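Local coordinates for GGDEF family protein (Vibrio cholerae, PDB 5GZS) that probably makes cyclic di-GMP as a membrane diguanylate cyclase, and binds arginine in a periplasmic portion built from solute-binding-protein-like domains, at residues A[229-234]-A[287-292]; A[303-308]-A[432-437]; A[309-314]-A[411-416]; A[314-319]-A[377-382]. All blocks are in the same frame, centred on the assembly; numbering follows the deposited sequence.

All four contacts belong to the second of two solute-binding-protein-like regions, away from the arginine pocket lined by residues of the first. Interactions 1 and 2, with centres about 15 Å apart, serve the lobe whose sheet includes strands 226-230, 288-292, 303-304 and 414-417; helix 421-435 joins it through interaction 2. Interaction 3 lies about 13 Å from the centre of each, where the chain passes twice between lobes. Interaction 4 lies in the other lobe, its centre about 18 Å from that of interaction 3, with which it shares Ile314 and strand 312-318. Along the sequence interaction 1 closes first; 2 then encloses 3, which encloses 4, as expected when one lobe is inserted into another.

Interaction 1: A[229-234]-A[287-292]; sequences KLENNP and DILAPI
Glu231 sets its CB against CD at one corner of the Pro291 ring, 3.8 Å away. With CG anti to the backbone N (chi1 -155°) and the chain bent at the next bond, the carboxylate turns back along the neighbouring strand, where OE1 comes near the CD1 methyl of Leu289. OE1 also lies beside Pro291 O, but two acceptors cannot bond to each other; that carbonyl takes its hydrogen bond from Tyr236 OH. On the same face of the sheet as Lys229, Leu289 places its CD1 methyl 3.2 Å from Lys229 O, and helix 277-282 packs over it. Leu230 and Ala290 point to the other face, under helix 248-259, with the CD2 methyl of Leu230 reaching the carbonyl oxygen of Ala290.

Beneath these side chains the backbones run parallel. Lys229 N gives a hydrogen bond to Ile288 O at 2.9 Å, and Lys229 O receives one from Ala290 N at 3.2 Å. The third, from Glu231 N to Ala290 O, is also 3.2 Å, but the donor stands 38° out of the carbonyl plane. It falls where the first strand has ended and just before the cis peptide between Ala290 and Pro291. Strand 226-230 sits between 264-266 and 288-292, which helix 277-282 connects in a right-handed beta-alpha-beta crossover, the 2-1-3 strand order that begins a type II periplasmic binding-protein lobe.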
loop_
_atom_site.group_PDB
_atom_site.type_symbol
_atom_site.label_atom_id
_atom_site.label_comp_id
_atom_site.label_asym_id
_atom_site.label_seq_id
_atom_site.Cartn_x
_atom_site.Cartn_y
_atom_site.Cartn_z
ATOM N N LYS A 229 0.234 29.764 -11.221
ATOM C CA LYS A 229 -1.035 29.975 -10.513
ATOM C C LYS A 229 -1.362 28.804 -9.615
ATOM O O LYS A 229 -1.093 27.650 -9.966
ATOM C CB LYS A 229 -2.205 30.240 -11.462
ATOM C CG LYS A 229 -2.143 31.600 -12.048
ATOM C CD LYS A 229 -3.520 32.138 -12.392
ATOM C CE LYS A 229 -3.366 33.516 -13.047
ATOM N NZ LYS A 229 -4.645 34.155 -13.377
ATOM N N LEU A 230 -1.939 29.098 -8.455
ATOM C CA LEU A 230 -2.372 28.029 -7.563
ATOM C C LEU A 230 -3.881 27.958 -7.512
ATOM O O LEU A 230 -4.552 28.971 -7.314
ATOM C CB LEU A 230 -1.806 28.214 -6.162
ATOM C CG LEU A 230 -0.293 28.041 -6.051
ATOM C CD1 LEU A 230 0.161 28.312 -4.624
ATOM C CD2 LEU A 230 0.158 26.668 -6.521
ATOM N N GLU A 231 -4.405 26.754 -7.710
ATOM C CA GLU A 231 -5.838 26.534 -7.698
ATOM C C GLU A 231 -6.421 26.952 -6.345
ATOM O O GLU A 231 -5.924 26.545 -5.292
ATOM C CB GLU A 231 -6.158 25.061 -8.018
ATOM C CG GLU A 231 -7.564 24.822 -8.623
ATOM C CD GLU A 231 -7.559 24.623 -10.148
ATOM O OE1 GLU A 231 -6.686 23.884 -10.673
ATOM O OE2 GLU A 231 -8.444 25.204 -10.820
ATOM N N ASN A 232 -7.459 27.786 -6.375
ATOM C CA ASN A 232 -8.115 28.210 -5.141
ATOM C C ASN A 232 -9.632 28.069 -5.223
ATOM O O ASN A 232 -10.386 28.797 -4.585
ATOM C CB ASN A 232 -7.679 29.623 -4.723
ATOM C CG ASN A 232 -6.858 29.617 -3.433
ATOM O OD1 ASN A 232 -7.131 28.834 -2.525
ATOM N ND2 ASN A 232 -5.846 30.477 -3.356
ATOM N N ASN A 233 -10.063 27.107 -6.028
ATOM C CA ASN A 233 -11.452 26.658 -6.064
ATOM C C ASN A 233 -11.513 25.276 -5.390
ATOM O O ASN A 233 -10.899 24.330 -5.886
ATOM C CB ASN A 233 -11.931 26.618 -7.533
ATOM C CG ASN A 233 -13.159 25.726 -7.758
ATOM O OD1 ASN A 233 -13.958 25.472 -6.849
ATOM N ND2 ASN A 233 -13.313 25.255 -8.989
ATOM N N PRO A 234 -12.253 25.153 -4.264
ATOM C CA PRO A 234 -12.319 23.902 -3.476
ATOM C C PRO A 234 -12.481 22.630 -4.337
ATOM O O PRO A 234 -13.510 22.436 -4.998
ATOM C CB PRO A 234 -13.527 24.129 -2.568
ATOM C CG PRO A 234 -13.520 25.637 -2.334
ATOM C CD PRO A 234 -13.105 26.216 -3.685
ATOM N N ASP A 287 2.490 29.988 -17.152
ATOM C CA ASP A 287 3.309 28.831 -17.536
ATOM C C ASP A 287 3.031 27.568 -16.685
ATOM O O ASP A 287 3.086 26.450 -17.178
ATOM C CB ASP A 287 4.791 29.169 -17.429
ATOM C CG ASP A 287 5.146 30.471 -18.091
ATOM O OD1 ASP A 287 5.005 30.590 -19.318
ATOM O OD2 ASP A 287 5.563 31.403 -17.374
ATOM N N ILE A 288 2.744 27.749 -15.406
ATOM C CA ILE A 288 2.642 26.623 -14.495
ATOM C C ILE A 288 1.365 26.682 -13.688
ATOM O O ILE A 288 0.956 27.746 -13.241
ATOM C CB ILE A 288 3.837 26.604 -13.543
ATOM C CG1 ILE A 288 5.083 26.150 -14.282
ATOM C CG2 ILE A 288 3.566 25.744 -12.297
ATOM C CD1 ILE A 288 6.373 26.452 -13.505
ATOM N N LEU A 289 0.729 25.544 -13.494
ATOM C CA LEU A 289 -0.485 25.539 -12.693
ATOM C C LEU A 289 -0.479 24.306 -11.813
ATOM O O LEU A 289 -0.195 23.195 -12.278
ATOM C CB LEU A 289 -1.744 25.581 -13.570
ATOM C CG LEU A 289 -3.074 25.238 -12.889
ATOM C CD1 LEU A 289 -3.314 26.120 -11.696
ATOM C CD2 LEU A 289 -4.267 25.341 -13.832
ATOM N N ALA A 290 -0.770 24.509 -10.534
ATOM C CA ALA A 290 -0.837 23.404 -9.595
ATOM C C ALA A 290 -1.708 23.828 -8.434
ATOM O O ALA A 290 -1.807 25.012 -8.122
ATOM C CB ALA A 290 0.556 22.999 -9.119
ATOM N N PRO A 291 -2.381 22.871 -7.812
ATOM C CA PRO A 291 -2.394 21.448 -8.178
ATOM C C PRO A 291 -3.264 21.193 -9.404
ATOM O O PRO A 291 -4.090 22.037 -9.739
ATOM C CB PRO A 291 -2.948 20.774 -6.921
ATOM C CG PRO A 291 -3.874 21.807 -6.355
ATOM C CD PRO A 291 -3.228 23.161 -6.645
ATOM N N ILE A 292 -3.090 20.056 -10.064
ATOM C CA ILE A 292 -4.064 19.646 -11.068
ATOM C C ILE A 292 -4.154 18.133 -11.089
ATOM O O ILE A 292 -3.143 17.449 -11.263
ATOM C CB ILE A 292 -3.717 20.182 -12.458
ATOM C CG1 ILE A 292 -4.423 19.353 -13.533
ATOM C CG2 ILE A 292 -2.208 20.173 -12.661
ATOM C CD1 ILE A 292 -4.326 19.939 -14.911
#

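Interaction 2: A[303-308]-A[432-437]; sequences YFSESY and RAIKML
Ile434 supplies the apolar part of the contact, reaching from helix 421-435 toward the chain that follows strand 303-304. Its two branches divide the work. CD1 reaches Ser305, 3.7 Å from OG, and also comes obliquely to the Tyr308 ring; CG2, which stands anti to the backbone N, meets Tyr308 CB at 4.1 Å. Val252 of helix 248-259 and Ile415 of strand 414-417 also touch Ile434, which is therefore buried between helix 248-259 and strand 414-417 of the sheet.

A single salt bridge supplies the charged part. Lys435 NZ lies 3.0 Å from Glu306 OE2 and uses the syn lone pair of that oxygen, on the side of OE1. Both chains are extended beyond CG and cross at about a right angle, with the lysine CE and NZ both against the carboxylate. The ammonium group has a second, weak hydrogen bond to Gly86 O, much earlier in the chain.

Neutral hydrogen bonds fix the bend of the loop. Ser305 OG donates to Glu306 O at 2.7 Å and accepts from Ile415 N, which ties the loop to strand 414-417. Glu306 N is bound to Ser431 OG on the helix, while Tyr308 OH pairs with Ser249 OG.

Greasy contact is thus kept inside, with Ile434 buried, and charge at the solvent-facing side: Glu306 is exposed to solvent, which probably screens its pair with Lys435.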
loop_
_atom_site.group_PDB
_atom_site.type_symbol
_atom_site.label_atom_id
_atom_site.label_comp_id
_atom_site.label_asym_id
_atom_site.label_seq_id
_atom_site.Cartn_x
_atom_site.Cartn_y
_atom_site.Cartn_z
ATOM N N TYR A 303 1.078 19.662 -20.200
ATOM C CA TYR A 303 2.159 18.739 -19.889
ATOM C C TYR A 303 2.201 18.584 -18.385
ATOM O O TYR A 303 1.926 19.551 -17.668
ATOM C CB TYR A 303 3.488 19.272 -20.408
ATOM C CG TYR A 303 3.645 19.299 -21.915
ATOM C CD1 TYR A 303 3.280 18.212 -22.697
ATOM C CD2 TYR A 303 4.178 20.404 -22.548
ATOM C CE1 TYR A 303 3.452 18.237 -24.074
ATOM C CE2 TYR A 303 4.351 20.438 -23.909
ATOM C CZ TYR A 303 3.996 19.352 -24.676
ATOM O OH TYR A 303 4.159 19.388 -26.052
ATOM N N PHE A 304 2.566 17.400 -17.892
ATOM C CA PHE A 304 2.454 17.112 -16.459
ATOM C C PHE A 304 3.729 16.587 -15.825
ATOM O O PHE A 304 4.345 15.675 -16.350
ATOM C CB PHE A 304 1.339 16.089 -16.211
ATOM C CG PHE A 304 -0.030 16.569 -16.597
ATOM C CD1 PHE A 304 -0.785 17.315 -15.715
ATOM C CD2 PHE A 304 -0.573 16.250 -17.835
ATOM C CE1 PHE A 304 -2.047 17.756 -16.063
ATOM C CE2 PHE A 304 -1.846 16.693 -18.194
ATOM C CZ PHE A 304 -2.580 17.448 -17.304
ATOM N N SER A 305 4.125 17.151 -14.690
ATOM C CA SER A 305 5.208 16.569 -13.901
ATOM C C SER A 305 4.701 15.258 -13.369
ATOM O O SER A 305 3.496 15.031 -13.411
ATOM C CB SER A 305 5.603 17.451 -12.722
ATOM O OG SER A 305 4.657 17.272 -11.669
ATOM N N GLU A 306 5.601 14.423 -12.842
ATOM C CA GLU A 306 5.219 13.235 -12.081
ATOM C C GLU A 306 4.389 13.688 -10.906
ATOM O O GLU A 306 4.475 14.853 -10.534
ATOM C CB GLU A 306 6.449 12.457 -11.590
ATOM C CG GLU A 306 7.197 11.675 -12.681
ATOM C CD GLU A 306 8.439 10.985 -12.142
ATOM O OE1 GLU A 306 8.606 10.983 -10.897
ATOM O OE2 GLU A 306 9.247 10.458 -12.951
ATOM N N SER A 307 3.591 12.785 -10.326
ATOM C CA SER A 307 2.742 13.129 -9.175
ATOM C C SER A 307 3.582 13.506 -7.960
ATOM O O SER A 307 4.722 13.100 -7.866
ATOM C CB SER A 307 1.818 11.971 -8.814
ATOM O OG SER A 307 1.308 11.362 -9.983
ATOM N N TYR A 308 3.022 14.285 -7.037
ATOM C CA TYR A 308 3.735 14.619 -5.803
ATOM C C TYR A 308 2.835 14.465 -4.588
ATOM O O TYR A 308 3.255 14.692 -3.453
ATOM C CB TYR A 308 4.306 16.041 -5.861
ATOM C CG TYR A 308 3.294 17.164 -5.983
ATOM C CD1 TYR A 308 2.738 17.754 -4.850
ATOM C CD2 TYR A 308 2.909 17.649 -7.226
ATOM C CE1 TYR A 308 1.817 18.783 -4.954
ATOM C CE2 TYR A 308 1.991 18.686 -7.341
ATOM C CZ TYR A 308 1.449 19.244 -6.200
ATOM O OH TYR A 308 0.538 20.271 -6.310
ATOM N N ARG A 432 12.283 15.674 -11.847
ATOM C CA ARG A 432 13.510 15.445 -11.086
ATOM C C ARG A 432 13.581 16.316 -9.851
ATOM O O ARG A 432 13.902 15.824 -8.777
ATOM C CB ARG A 432 14.734 15.682 -11.955
ATOM C CG ARG A 432 14.825 14.724 -13.124
ATOM C CD ARG A 432 16.002 15.075 -14.019
ATOM N NE ARG A 432 17.283 15.016 -13.315
ATOM C CZ ARG A 432 18.447 15.219 -13.916
ATOM N NH1 ARG A 432 18.470 15.489 -15.218
ATOM N NH2 ARG A 432 19.579 15.158 -13.231
ATOM N N ALA A 433 13.283 17.606 -9.978
ATOM C CA ALA A 433 13.393 18.477 -8.807
ATOM C C ALA A 433 12.499 17.972 -7.673
ATOM O O ALA A 433 12.890 17.974 -6.504
ATOM C CB ALA A 433 13.038 19.917 -9.159
ATOM N N ILE A 434 11.301 17.531 -8.033
ATOM C CA ILE A 434 10.369 16.953 -7.076
ATOM C C ILE A 434 10.904 15.658 -6.427
ATOM O O ILE A 434 10.766 15.490 -5.206
ATOM C CB ILE A 434 9.031 16.668 -7.745
ATOM C CG1 ILE A 434 8.242 17.970 -7.917
ATOM C CG2 ILE A 434 8.236 15.661 -6.933
ATOM C CD1 ILE A 434 7.055 17.822 -8.880
ATOM N N LYS A 435 11.515 14.762 -7.217
ATOM C CA LYS A 435 12.129 13.551 -6.645
ATOM C C LYS A 435 13.108 13.878 -5.533
ATOM O O LYS A 435 12.985 13.354 -4.418
ATOM C CB LYS A 435 12.833 12.713 -7.704
ATOM C CG LYS A 435 11.852 12.008 -8.605
ATOM C CD LYS A 435 12.495 11.045 -9.555
ATOM C CE LYS A 435 11.594 10.893 -10.768
ATOM N NZ LYS A 435 11.701 9.571 -11.459
HETATM N N MSE A 436 14.047 14.766 -5.833
HETATM C CA MSE A 436 15.058 15.162 -4.883
HETATM C C MSE A 436 14.467 15.884 -3.707
HETATM O O MSE A 436 15.223 16.154 -2.748
HETATM C CB MSE A 436 16.062 16.078 -5.575
HETATM C CG MSE A 436 17.104 15.269 -6.338
HETATM SE SE MSE A 436 18.369 16.493 -7.222
HETATM C CE MSE A 436 17.976 15.992 -9.086
ATOM N N LEU A 437 13.175 16.211 -3.721
ATOM C CA LEU A 437 12.643 16.919 -2.586
ATOM C C LEU A 437 12.224 15.980 -1.484
ATOM O O LEU A 437 12.038 14.804 -1.719
ATOM C CB LEU A 437 11.469 17.803 -2.986
ATOM C CG LEU A 437 11.676 19.083 -3.797
ATOM C CD1 LEU A 437 10.352 19.598 -4.285
ATOM C CD2 LEU A 437 12.422 20.165 -3.052
#

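Interaction 3: A[309-314]-A[411-416]; sequences YHPQAI and YDIAIG
Pro311 is the bump of this contact, and the ring of Tyr411 is the flat floor on which it rests. The proline CB sits over one ring face, 3.7 Å from the centroid and 29° off the normal, a CH-pi contact, while CG lies over the same face, offset toward the ring's periphery. Tyr411 can offer that face because its CG stands between the backbone N and the carbonyl carbon (chi1 62°), which folds the ring back beneath the proline. At the ring edge comes Ala313, and Phe344 meets the ring at about 45°.

A shallow notch forms between the proline and Tyr309. The CD1 tip of Ile413 fits it, 3.5 Å from Pro311 CG and 3.9 Å from Tyr309 CD2 at the ring's edge. Tyr309 and Ile413 run side by side, pointing the same way.

Two backbone bonds hold the crossing segments at this fit. Ile413 N donates to Tyr309 O at 3.0 Å, and Tyr411 N donates in the carbonyl plane to Pro311 O at 3.2 Å. A bond from His310 to Asp412 is weak and its geometry doubtful.

Each segment carries the chain from one lobe's sheet to the other's, as the paired hinge strands of a type II binding protein do. Chemically, two backbone bonds and the apolar fit appear to carry most of the contact, with the doubtful His310-Asp412 pair adding little that can be relied on.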
loop_
_atom_site.group_PDB
_atom_site.type_symbol
_atom_site.label_atom_id
_atom_site.label_comp_id
_atom_site.label_asym_id
_atom_site.label_seq_id
_atom_site.Cartn_x
_atom_site.Cartn_y
_atom_site.Cartn_z
ATOM N N TYR A 309 1.588 14.093 -4.837
ATOM C CA TYR A 309 0.647 13.830 -3.762
ATOM C C TYR A 309 -0.425 12.874 -4.264
ATOM O O TYR A 309 -0.710 12.818 -5.472
ATOM C CB TYR A 309 0.019 15.126 -3.239
ATOM C CG TYR A 309 -0.908 14.883 -2.083
ATOM C CD1 TYR A 309 -0.414 14.561 -0.835
ATOM C CD2 TYR A 309 -2.282 14.941 -2.252
ATOM C CE1 TYR A 309 -1.270 14.310 0.228
ATOM C CE2 TYR A 309 -3.145 14.698 -1.203
ATOM C CZ TYR A 309 -2.636 14.380 0.030
ATOM O OH TYR A 309 -3.506 14.136 1.066
ATOM N N HIS A 310 -1.009 12.103 -3.350
ATOM C CA HIS A 310 -2.045 11.154 -3.754
ATOM C C HIS A 310 -3.260 11.203 -2.858
ATOM O O HIS A 310 -3.343 10.463 -1.877
ATOM C CB HIS A 310 -1.479 9.757 -3.780
ATOM C CG HIS A 310 -0.215 9.660 -4.556
ATOM N ND1 HIS A 310 -0.191 9.340 -5.897
ATOM C CD2 HIS A 310 1.073 9.865 -4.187
ATOM C CE1 HIS A 310 1.063 9.328 -6.317
ATOM N NE2 HIS A 310 1.848 9.643 -5.300
ATOM N N PRO A 311 -4.211 12.076 -3.214
ATOM C CA PRO A 311 -5.423 12.336 -2.444
ATOM C C PRO A 311 -6.269 11.105 -2.302
ATOM O O PRO A 311 -6.260 10.237 -3.187
ATOM C CB PRO A 311 -6.151 13.391 -3.275
ATOM C CG PRO A 311 -5.105 13.969 -4.170
ATOM C CD PRO A 311 -4.174 12.870 -4.453
ATOM N N GLN A 312 -7.000 11.061 -1.192
ATOM C CA GLN A 312 -7.901 9.968 -0.858
ATOM C C GLN A 312 -9.368 10.341 -1.092
ATOM O O GLN A 312 -9.948 11.116 -0.327
ATOM C CB GLN A 312 -7.677 9.578 0.594
ATOM C CG GLN A 312 -6.250 9.197 0.877
ATOM C CD GLN A 312 -5.821 8.003 0.056
ATOM O OE1 GLN A 312 -6.492 6.963 0.046
ATOM N NE2 GLN A 312 -4.706 8.148 -0.656
ATOM N N ALA A 313 -9.977 9.807 -2.146
ATOM C CA ALA A 313 -11.387 10.116 -2.397
ATOM C C ALA A 313 -12.265 9.415 -1.391
ATOM O O ALA A 313 -12.171 8.193 -1.207
ATOM C CB ALA A 313 -11.804 9.720 -3.798
ATOM N N ILE A 314 -13.129 10.175 -0.736
ATOM C CA ILE A 314 -14.075 9.551 0.176
ATOM C C ILE A 314 -15.507 10.040 -0.047
ATOM O O ILE A 314 -15.757 10.981 -0.807
ATOM C CB ILE A 314 -13.672 9.790 1.633
ATOM C CG1 ILE A 314 -13.524 11.280 1.915
ATOM C CG2 ILE A 314 -12.371 9.091 1.929
ATOM C CD1 ILE A 314 -13.238 11.587 3.372
ATOM N N TYR A 411 -6.005 8.938 -6.135
ATOM C CA TYR A 411 -5.611 9.531 -7.414
ATOM C C TYR A 411 -4.355 10.407 -7.299
ATOM O O TYR A 411 -3.674 10.423 -6.267
ATOM C CB TYR A 411 -6.782 10.324 -8.020
ATOM C CG TYR A 411 -7.300 11.503 -7.220
ATOM C CD1 TYR A 411 -8.155 11.313 -6.145
ATOM C CD2 TYR A 411 -6.966 12.813 -7.561
ATOM C CE1 TYR A 411 -8.644 12.392 -5.418
ATOM C CE2 TYR A 411 -7.452 13.891 -6.833
ATOM C CZ TYR A 411 -8.293 13.671 -5.769
ATOM O OH TYR A 411 -8.783 14.722 -5.037
ATOM N N ASP A 412 -4.040 11.130 -8.367
ATOM C CA ASP A 412 -2.755 11.818 -8.461
ATOM C C ASP A 412 -2.838 13.329 -8.585
ATOM O O ASP A 412 -3.675 13.875 -9.291
ATOM C CB ASP A 412 -1.972 11.264 -9.649
ATOM C CG ASP A 412 -1.543 9.824 -9.434
ATOM O OD1 ASP A 412 -0.914 9.547 -8.391
ATOM O OD2 ASP A 412 -1.856 8.969 -10.294
ATOM N N ILE A 413 -1.944 14.010 -7.896
ATOM C CA ILE A 413 -1.812 15.438 -8.068
ATOM C C ILE A 413 -0.429 15.700 -8.679
ATOM O O ILE A 413 0.575 15.139 -8.224
ATOM C CB ILE A 413 -2.015 16.162 -6.728
ATOM C CG1 ILE A 413 -3.506 16.286 -6.430
ATOM C CG2 ILE A 413 -1.394 17.535 -6.723
ATOM C CD1 ILE A 413 -3.790 17.070 -5.164
ATOM N N ALA A 414 -0.398 16.515 -9.741
ATOM C CA ALA A 414 0.840 16.915 -10.422
ATOM C C ALA A 414 0.877 18.406 -10.650
ATOM O O ALA A 414 -0.099 19.112 -10.368
ATOM C CB ALA A 414 0.981 16.207 -11.749
ATOM N N ILE A 415 2.012 18.872 -11.172
ATOM C CA ILE A 415 2.124 20.218 -11.727
ATOM C C ILE A 415 1.823 20.152 -13.209
ATOM O O ILE A 415 2.327 19.263 -13.914
ATOM C CB ILE A 415 3.530 20.822 -11.556
ATOM C CG1 ILE A 415 4.020 20.721 -10.114
ATOM C CG2 ILE A 415 3.548 22.255 -12.025
ATOM C CD1 ILE A 415 5.423 21.252 -9.957
ATOM N N GLY A 416 1.015 21.094 -13.686
ATOM C CA GLY A 416 0.667 21.185 -15.100
ATOM C C GLY A 416 1.471 22.290 -15.733
ATOM O O GLY A 416 1.741 23.303 -15.080
#

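Interaction 4: A[314-319]-A[377-382]; sequences ILVKRE and DYIVLN
Arg318 NH2 is gripped by two acceptors, Asp377 OD1 at 2.7 Å and the backbone oxygen of Val376. The first is a salt bridge of uneven geometry: OD1 lies in the guanidinium plane, at its edge, whereas NH2 approaches from above the carboxylate, and the two flat groups are turned 61° apart. Tyr321 adds a cation-pi contact to the arginine, and Asp377 OD2 forms a further salt bridge with Arg336 NH1. Each charge therefore has more than one partner, which probably fixes the rotation of both groups at the end of the strand pair.

Inward from this end the backbones pair antiparallel. Val316 N to Ile379 O is 2.7 Å and nearly straight, at 174°, and the return bond from Ile379 N to Val316 O is 2.8 Å. Ile314 and Leu381 repeat the exchange, with Ile314 N 2.7 Å from Leu381 O. These are neighbouring strands in the mixed five-stranded sheet of the second lobe of a periplasmic binding-protein fold, and Asn382 ends one of them as the N-cap of helix 383-391.

On the face covered by helices 364-372 and 383-391, Val316 is packed against Ile379 and Leu381, with Leu371 and Phe386 of the covering helices also touching it: its CB meets Ile379 CG1 at 3.7 Å, and its CG2 meets Leu381 CD1 at 3.9 Å. The opposite face carries Leu315 against Val380, CD2 to CG2 3.5 Å, and Lys317 alongside Tyr378. There the lysine CB and CD pass near CD2 and CE2 of the tyrosine before NZ reaches its salt bridge with Asp323.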
loop_
_atom_site.group_PDB
_atom_site.type_symbol
_atom_site.label_atom_id
_atom_site.label_comp_id
_atom_site.label_asym_id
_atom_site.label_seq_id
_atom_site.Cartn_x
_atom_site.Cartn_y
_atom_site.Cartn_z
ATOM N N ILE A 314 -13.129 10.175 -0.736
ATOM C CA ILE A 314 -14.075 9.551 0.176
ATOM C C ILE A 314 -15.507 10.040 -0.047
ATOM O O ILE A 314 -15.757 10.981 -0.807
ATOM C CB ILE A 314 -13.672 9.790 1.633
ATOM C CG1 ILE A 314 -13.524 11.280 1.915
ATOM C CG2 ILE A 314 -12.371 9.091 1.929
ATOM C CD1 ILE A 314 -13.238 11.587 3.372
ATOM N N LEU A 315 -16.457 9.394 0.612
ATOM C CA LEU A 315 -17.816 9.889 0.525
ATOM C C LEU A 315 -18.184 10.649 1.778
ATOM O O LEU A 315 -17.889 10.229 2.900
ATOM C CB LEU A 315 -18.785 8.750 0.254
ATOM C CG LEU A 315 -18.593 8.332 -1.207
ATOM C CD1 LEU A 315 -19.606 7.328 -1.643
ATOM C CD2 LEU A 315 -18.634 9.555 -2.120
ATOM N N VAL A 316 -18.791 11.810 1.567
ATOM C CA VAL A 316 -19.316 12.573 2.674
ATOM C C VAL A 316 -20.818 12.349 2.725
ATOM O O VAL A 316 -21.498 12.445 1.698
ATOM C CB VAL A 316 -18.985 14.057 2.544
ATOM C CG1 VAL A 316 -19.745 14.851 3.573
ATOM C CG2 VAL A 316 -17.495 14.267 2.707
ATOM N N LYS A 317 -21.318 12.017 3.916
ATOM C CA LYS A 317 -22.735 11.720 4.125
ATOM C C LYS A 317 -23.290 12.509 5.297
ATOM O O LYS A 317 -22.540 12.914 6.184
ATOM C CB LYS A 317 -22.945 10.228 4.391
ATOM C CG LYS A 317 -22.297 9.709 5.695
ATOM C CD LYS A 317 -22.369 8.188 5.779
ATOM C CE LYS A 317 -21.950 7.672 7.145
ATOM N NZ LYS A 317 -22.992 7.908 8.160
ATOM N N ARG A 318 -24.606 12.713 5.296
ATOM C CA ARG A 318 -25.297 13.250 6.455
ATOM C C ARG A 318 -24.982 12.352 7.641
ATOM O O ARG A 318 -24.982 11.126 7.512
ATOM C CB ARG A 318 -26.803 13.331 6.204
ATOM C CG ARG A 318 -27.255 14.750 5.995
ATOM C CD ARG A 318 -28.631 14.857 5.408
ATOM N NE ARG A 318 -28.746 14.227 4.099
ATOM C CZ ARG A 318 -29.466 13.132 3.875
ATOM N NH1 ARG A 318 -30.123 12.565 4.874
ATOM N NH2 ARG A 318 -29.538 12.612 2.658
ATOM N N GLU A 319 -24.666 12.963 8.778
ATOM C CA GLU A 319 -24.313 12.238 9.995
ATOM C C GLU A 319 -25.432 11.258 10.399
ATOM O O GLU A 319 -26.601 11.562 10.197
ATOM C CB GLU A 319 -24.051 13.232 11.118
ATOM C CG GLU A 319 -23.526 12.624 12.381
ATOM C CD GLU A 319 -23.430 13.611 13.526
ATOM O OE1 GLU A 319 -23.268 14.808 13.243
ATOM O OE2 GLU A 319 -23.520 13.210 14.705
ATOM N N ASP A 377 -27.668 12.458 -0.854
ATOM C CA ASP A 377 -27.346 11.660 0.332
ATOM C C ASP A 377 -25.860 11.415 0.575
ATOM O O ASP A 377 -25.453 11.207 1.723
ATOM C CB ASP A 377 -28.052 10.323 0.246
ATOM C CG ASP A 377 -29.555 10.469 0.148
ATOM O OD1 ASP A 377 -30.208 10.488 1.212
ATOM O OD2 ASP A 377 -30.081 10.557 -0.987
ATOM N N TYR A 378 -25.071 11.415 -0.504
ATOM C CA TYR A 378 -23.615 11.224 -0.454
ATOM C C TYR A 378 -22.954 12.142 -1.471
ATOM O O TYR A 378 -23.385 12.207 -2.624
ATOM C CB TYR A 378 -23.201 9.771 -0.761
ATOM C CG TYR A 378 -23.663 8.700 0.226
ATOM C CD1 TYR A 378 -24.869 8.042 0.059
ATOM C CD2 TYR A 378 -22.865 8.329 1.298
ATOM C CE1 TYR A 378 -25.274 7.062 0.952
ATOM C CE2 TYR A 378 -23.262 7.355 2.191
ATOM C CZ TYR A 378 -24.467 6.723 2.020
ATOM O OH TYR A 378 -24.860 5.742 2.919
ATOM N N ILE A 379 -21.903 12.844 -1.058
ATOM C CA ILE A 379 -21.158 13.683 -1.986
ATOM C C ILE A 379 -19.687 13.301 -1.930
ATOM O O ILE A 379 -19.212 12.793 -0.909
ATOM C CB ILE A 379 -21.338 15.177 -1.671
ATOM C CG1 ILE A 379 -20.556 15.564 -0.421
ATOM C CG2 ILE A 379 -22.811 15.510 -1.469
ATOM C CD1 ILE A 379 -20.880 16.946 0.089
ATOM N N VAL A 380 -18.967 13.517 -3.027
ATOM C CA VAL A 380 -17.589 13.059 -3.100
ATOM C C VAL A 380 -16.601 14.141 -2.707
ATOM O O VAL A 380 -16.489 15.175 -3.360
ATOM C CB VAL A 380 -17.203 12.572 -4.502
ATOM C CG1 VAL A 380 -15.770 12.045 -4.482
ATOM C CG2 VAL A 380 -18.148 11.510 -4.986
ATOM N N LEU A 381 -15.856 13.891 -1.646
ATOM C CA LEU A 381 -14.762 14.773 -1.328
ATOM C C LEU A 381 -13.473 14.015 -1.143
ATOM O O LEU A 381 -13.446 12.808 -0.891
ATOM C CB LEU A 381 -15.059 15.598 -0.075
ATOM C CG LEU A 381 -16.126 16.674 -0.259
ATOM C CD1 LEU A 381 -16.265 17.496 1.008
ATOM C CD2 LEU A 381 -15.748 17.550 -1.423
ATOM N N ASN A 382 -12.391 14.774 -1.286
ATOM C CA ASN A 382 -11.055 14.329 -0.950
ATOM C C ASN A 382 -10.850 14.557 0.537
ATOM O O ASN A 382 -11.221 15.598 1.080
ATOM C CB ASN A 382 -10.009 15.098 -1.756
ATOM C CG ASN A 382 -9.829 16.522 -1.268
ATOM O OD1 ASN A 382 -10.630 17.403 -1.578
ATOM N ND2 ASN A 382 -8.772 16.754 -0.499
#